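Local atomic coordinates of peroxisomal acyl-CoA oxidase 1A (Solanum lycopersicum, PDB entry 2FON), a protein that probably catalyses the FAD-dependent oxidation of acyl-CoA in peroxisomal fatty acid beta-oxidation. Residues Thr203-Ala209 with Asn221-Leu227. Sequence-based numbering, arbitrary orientation.
Sequences THAVVYA and NGFIVQL
Asn221 and Ala209 bond to each other in both directions through their backbones, in an antiparallel beta hairpin. Strands 204-213 and 216-226 form it, within the beta domain of the acyl-CoA dehydrogenase and oxidase fold. Gly222 comes next, with its CA over one face of the Tyr208 ring, a CH-pi contact 3.9 Å from the centroid. Val206 CG1 is also near this CA. The same tyrosine ring meets that of Tyr154, an FAD-binding residue, and its hydroxyl bonds to Gln132. Phe223 pairs with Val207 by two backbone bonds, Val207 N to Phe223 O at 2.7 Å and Phe223 N to Val207 O at 2.8 Å. Val207 O also lies at the edge of the phenyl ring, 3.3 Å from Phe223 CD1. Ile224 shares a face with Val206, and its CA makes a CA-H...O contact with Ala205 O, 3.4 Å away. Val225 bonds both ways with Ala205; its CG2 packs 3.7 Å from Val207 CG2, and Phe263 touches both valines. With chi1 at -156°, Gln226 swings CG roughly opposite its backbone N, and the methylene lies over one face of the His204 ring, toward its rim. Thr203 OG1 bonds to His204 ND1 in the ring plane, which would tend to hold the ring's rotation; the Trp141 ring meets it as well. An alanine in place of His204 would take away the ring, and is likely to open a gap beside the Gln226 methylenes and leave Thr203 OG1 without its imidazole mate. Leu227 N closes the pairing with a bond to Thr203 O, 2.7 Å long and nearly straight at 167°.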
ATOM      1  N   THR B 203      -8.392 -33.252   0.003  1.00 64.50           N
ATOM      2  CA  THR B 203      -8.571 -34.557   0.654  1.00 63.87           C
ATOM      3  C   THR B 203      -7.441 -34.936   1.608  1.00 63.82           C
ATOM      4  O   THR B 203      -7.641 -35.709   2.542  1.00 63.84           O
ATOM      5  CB  THR B 203      -8.751 -35.706  -0.352  1.00 64.14           C
ATOM      6  OG1 THR B 203      -7.527 -35.928  -1.082  1.00 65.46           O
ATOM      7  CG2 THR B 203      -9.925 -35.429  -1.319  1.00 62.60           C
ATOM      8  N   HIS B 204      -6.242 -34.417   1.397  1.00 64.43           N
ATOM      9  CA  HIS B 204      -5.134 -34.783   2.300  1.00 64.80           C
ATOM     10  C   HIS B 204      -4.289 -33.562   2.546  1.00 66.13           C
ATOM     11  O   HIS B 204      -4.346 -32.558   1.785  1.00 65.71           O
ATOM     12  CB  HIS B 204      -4.189 -35.829   1.669  1.00 64.87           C
ATOM     13  CG  HIS B 204      -4.837 -37.129   1.345  1.00 62.14           C
ATOM     14  ND1 HIS B 204      -5.851 -37.242   0.421  1.00 60.51           N
ATOM     15  CD2 HIS B 204      -4.621 -38.371   1.831  1.00 61.79           C
ATOM     16  CE1 HIS B 204      -6.247 -38.500   0.367  1.00 64.09           C
ATOM     17  NE2 HIS B 204      -5.519 -39.207   1.215  1.00 64.10           N
ATOM     18  N   ALA B 205      -3.481 -33.659   3.609  1.00 66.75           N
ATOM     19  CA  ALA B 205      -2.455 -32.673   3.869  1.00 66.23           C
ATOM     20  C   ALA B 205      -1.164 -33.334   4.333  1.00 65.88           C
ATOM     21  O   ALA B 205      -1.212 -34.409   4.931  1.00 65.47           O
ATOM     22  CB  ALA B 205      -2.951 -31.747   4.924  1.00 66.62           C
ATOM     23  N   VAL B 206      -0.029 -32.686   4.049  1.00 65.50           N
ATOM     24  CA  VAL B 206       1.166 -32.848   4.853  1.00 65.24           C
ATOM     25  C   VAL B 206       0.930 -31.904   5.993  1.00 66.20           C
ATOM     26  O   VAL B 206       0.713 -30.719   5.769  1.00 67.08           O
ATOM     27  CB  VAL B 206       2.401 -32.401   4.125  1.00 65.38           C
ATOM     28  CG1 VAL B 206       3.612 -32.480   5.037  1.00 65.09           C
ATOM     29  CG2 VAL B 206       2.625 -33.279   2.866  1.00 65.17           C
ATOM     30  N   VAL B 207       0.907 -32.455   7.214  1.00 66.61           N
ATOM     31  CA  VAL B 207       0.720 -31.736   8.480  1.00 64.88           C
ATOM     32  C   VAL B 207       2.050 -31.745   9.189  1.00 65.34           C
ATOM     33  O   VAL B 207       2.555 -32.801   9.553  1.00 65.34           O
ATOM     34  CB  VAL B 207      -0.282 -32.506   9.371  1.00 64.85           C
ATOM     35  CG1 VAL B 207      -0.396 -31.932  10.752  1.00 60.37           C
ATOM     36  CG2 VAL B 207      -1.626 -32.545   8.718  1.00 64.26           C
ATOM     37  N   TYR B 208       2.635 -30.572   9.363  1.00 66.00           N
ATOM     38  CA  TYR B 208       3.781 -30.394  10.293  1.00 66.22           C
ATOM     39  C   TYR B 208       3.376 -30.444  11.795  1.00 65.78           C
ATOM     40  O   TYR B 208       2.422 -29.817  12.202  1.00 66.19           O
ATOM     41  CB  TYR B 208       4.617 -29.161   9.874  1.00 65.29           C
ATOM     42  CG  TYR B 208       5.259 -29.510   8.573  1.00 66.37           C
ATOM     43  CD1 TYR B 208       4.608 -29.270   7.352  1.00 67.47           C
ATOM     44  CD2 TYR B 208       6.447 -30.243   8.554  1.00 65.50           C
ATOM     45  CE1 TYR B 208       5.190 -29.699   6.143  1.00 64.47           C
ATOM     46  CE2 TYR B 208       7.018 -30.663   7.382  1.00 63.45           C
ATOM     47  CZ  TYR B 208       6.398 -30.399   6.188  1.00 65.07           C
ATOM     48  OH  TYR B 208       7.022 -30.854   5.041  1.00 67.16           O
ATOM     49  N   ALA B 209       4.082 -31.233  12.583  1.00 65.11           N
ATOM     50  CA  ALA B 209       3.788 -31.414  14.007  1.00 64.47           C
ATOM     51  C   ALA B 209       5.040 -31.872  14.739  1.00 64.05           C
ATOM     52  O   ALA B 209       6.023 -32.332  14.122  1.00 64.05           O
ATOM     53  CB  ALA B 209       2.684 -32.433  14.197  1.00 64.69           C
ATOM     54  N   ASN B 221       8.057 -32.522  12.231  1.00 67.96           N
ATOM     55  CA  ASN B 221       8.074 -33.302  11.004  1.00 67.82           C
ATOM     56  C   ASN B 221       6.804 -33.282  10.208  1.00 67.25           C
ATOM     57  O   ASN B 221       5.793 -32.771  10.644  1.00 67.29           O
ATOM     58  CB  ASN B 221       8.390 -34.731  11.299  1.00 68.63           C
ATOM     59  CG  ASN B 221       9.815 -34.933  11.637  1.00 69.96           C
ATOM     60  OD1 ASN B 221      10.585 -35.465  10.845  1.00 71.48           O
ATOM     61  ND2 ASN B 221      10.190 -34.510  12.828  1.00 72.55           N
ATOM     62  N   GLY B 222       6.864 -33.857   9.017  1.00 67.28           N
ATOM     63  CA  GLY B 222       5.746 -33.797   8.076  1.00 66.19           C
ATOM     64  C   GLY B 222       4.998 -35.101   8.122  1.00 65.16           C
ATOM     65  O   GLY B 222       5.620 -36.144   8.063  1.00 65.52           O
ATOM     66  N   PHE B 223       3.676 -35.042   8.222  1.00 64.28           N
ATOM     67  CA  PHE B 223       2.868 -36.241   8.185  1.00 64.65           C
ATOM     68  C   PHE B 223       1.802 -36.142   7.122  1.00 65.64           C
ATOM     69  O   PHE B 223       1.143 -35.108   6.980  1.00 66.82           O
ATOM     70  CB  PHE B 223       2.221 -36.454   9.530  1.00 63.70           C
ATOM     71  CG  PHE B 223       3.202 -36.538  10.634  1.00 62.94           C
ATOM     72  CD1 PHE B 223       3.837 -35.398  11.100  1.00 64.93           C
ATOM     73  CD2 PHE B 223       3.533 -37.761  11.187  1.00 62.26           C
ATOM     74  CE1 PHE B 223       4.762 -35.479  12.123  1.00 66.59           C
ATOM     75  CE2 PHE B 223       4.452 -37.870  12.211  1.00 62.57           C
ATOM     76  CZ  PHE B 223       5.075 -36.739  12.683  1.00 65.35           C
ATOM     77  N   ILE B 224       1.648 -37.211   6.358  1.00 65.66           N
ATOM     78  CA  ILE B 224       0.580 -37.295   5.387  1.00 65.66           C
ATOM     79  C   ILE B 224      -0.689 -37.786   6.066  1.00 66.17           C
ATOM     80  O   ILE B 224      -0.849 -38.982   6.274  1.00 66.43           O
ATOM     81  CB  ILE B 224       0.931 -38.254   4.260  1.00 65.30           C
ATOM     82  CG1 ILE B 224       2.264 -37.872   3.636  1.00 65.01           C
ATOM     83  CG2 ILE B 224      -0.183 -38.270   3.210  1.00 65.35           C
ATOM     84  CD1 ILE B 224       2.792 -38.940   2.670  1.00 66.92           C
ATOM     85  N   VAL B 225      -1.588 -36.859   6.373  1.00 66.34           N
ATOM     86  CA  VAL B 225      -2.867 -37.151   6.997  1.00 66.61           C
ATOM     87  C   VAL B 225      -4.028 -36.919   6.023  1.00 67.06           C
ATOM     88  O   VAL B 225      -4.201 -35.823   5.524  1.00 68.24           O
ATOM     89  CB  VAL B 225      -3.111 -36.222   8.206  1.00 66.79           C
ATOM     90  CG1 VAL B 225      -4.392 -36.573   8.882  1.00 67.06           C
ATOM     91  CG2 VAL B 225      -1.947 -36.221   9.170  1.00 64.72           C
ATOM     92  N   GLN B 226      -4.812 -37.958   5.762  1.00 68.27           N
ATOM     93  CA  GLN B 226      -6.072 -37.876   5.038  1.00 68.84           C
ATOM     94  C   GLN B 226      -7.108 -37.092   5.851  1.00 70.05           C
ATOM     95  O   GLN B 226      -7.379 -37.434   7.015  1.00 71.77           O
ATOM     96  CB  GLN B 226      -6.617 -39.283   4.759  1.00 68.07           C
ATOM     97  CG  GLN B 226      -7.561 -39.295   3.564  1.00 68.67           C
ATOM     98  CD  GLN B 226      -8.402 -40.551   3.415  1.00 68.75           C
ATOM     99  OE1 GLN B 226      -7.892 -41.660   3.440  1.00 68.88           O
ATOM    100  NE2 GLN B 226      -9.694 -40.370   3.201  1.00 67.74           N
ATOM    101  N   LEU B 227      -7.712 -36.076   5.235  1.00 70.43           N
ATOM    102  CA  LEU B 227      -8.624 -35.156   5.945  1.00 70.64           C
ATOM    103  C   LEU B 227     -10.077 -35.489   5.715  1.00 71.21           C
ATOM    104  O   LEU B 227     -10.912 -35.307   6.612  1.00 71.56           O
ATOM    105  CB  LEU B 227      -8.398 -33.697   5.509  1.00 69.92           C
ATOM    106  CG  LEU B 227      -6.988 -33.155   5.750  1.00 69.23           C
ATOM    107  CD1 LEU B 227      -6.969 -31.776   5.285  1.00 66.03           C
ATOM    108  CD2 LEU B 227      -6.461 -33.285   7.265  1.00 68.99           C
TER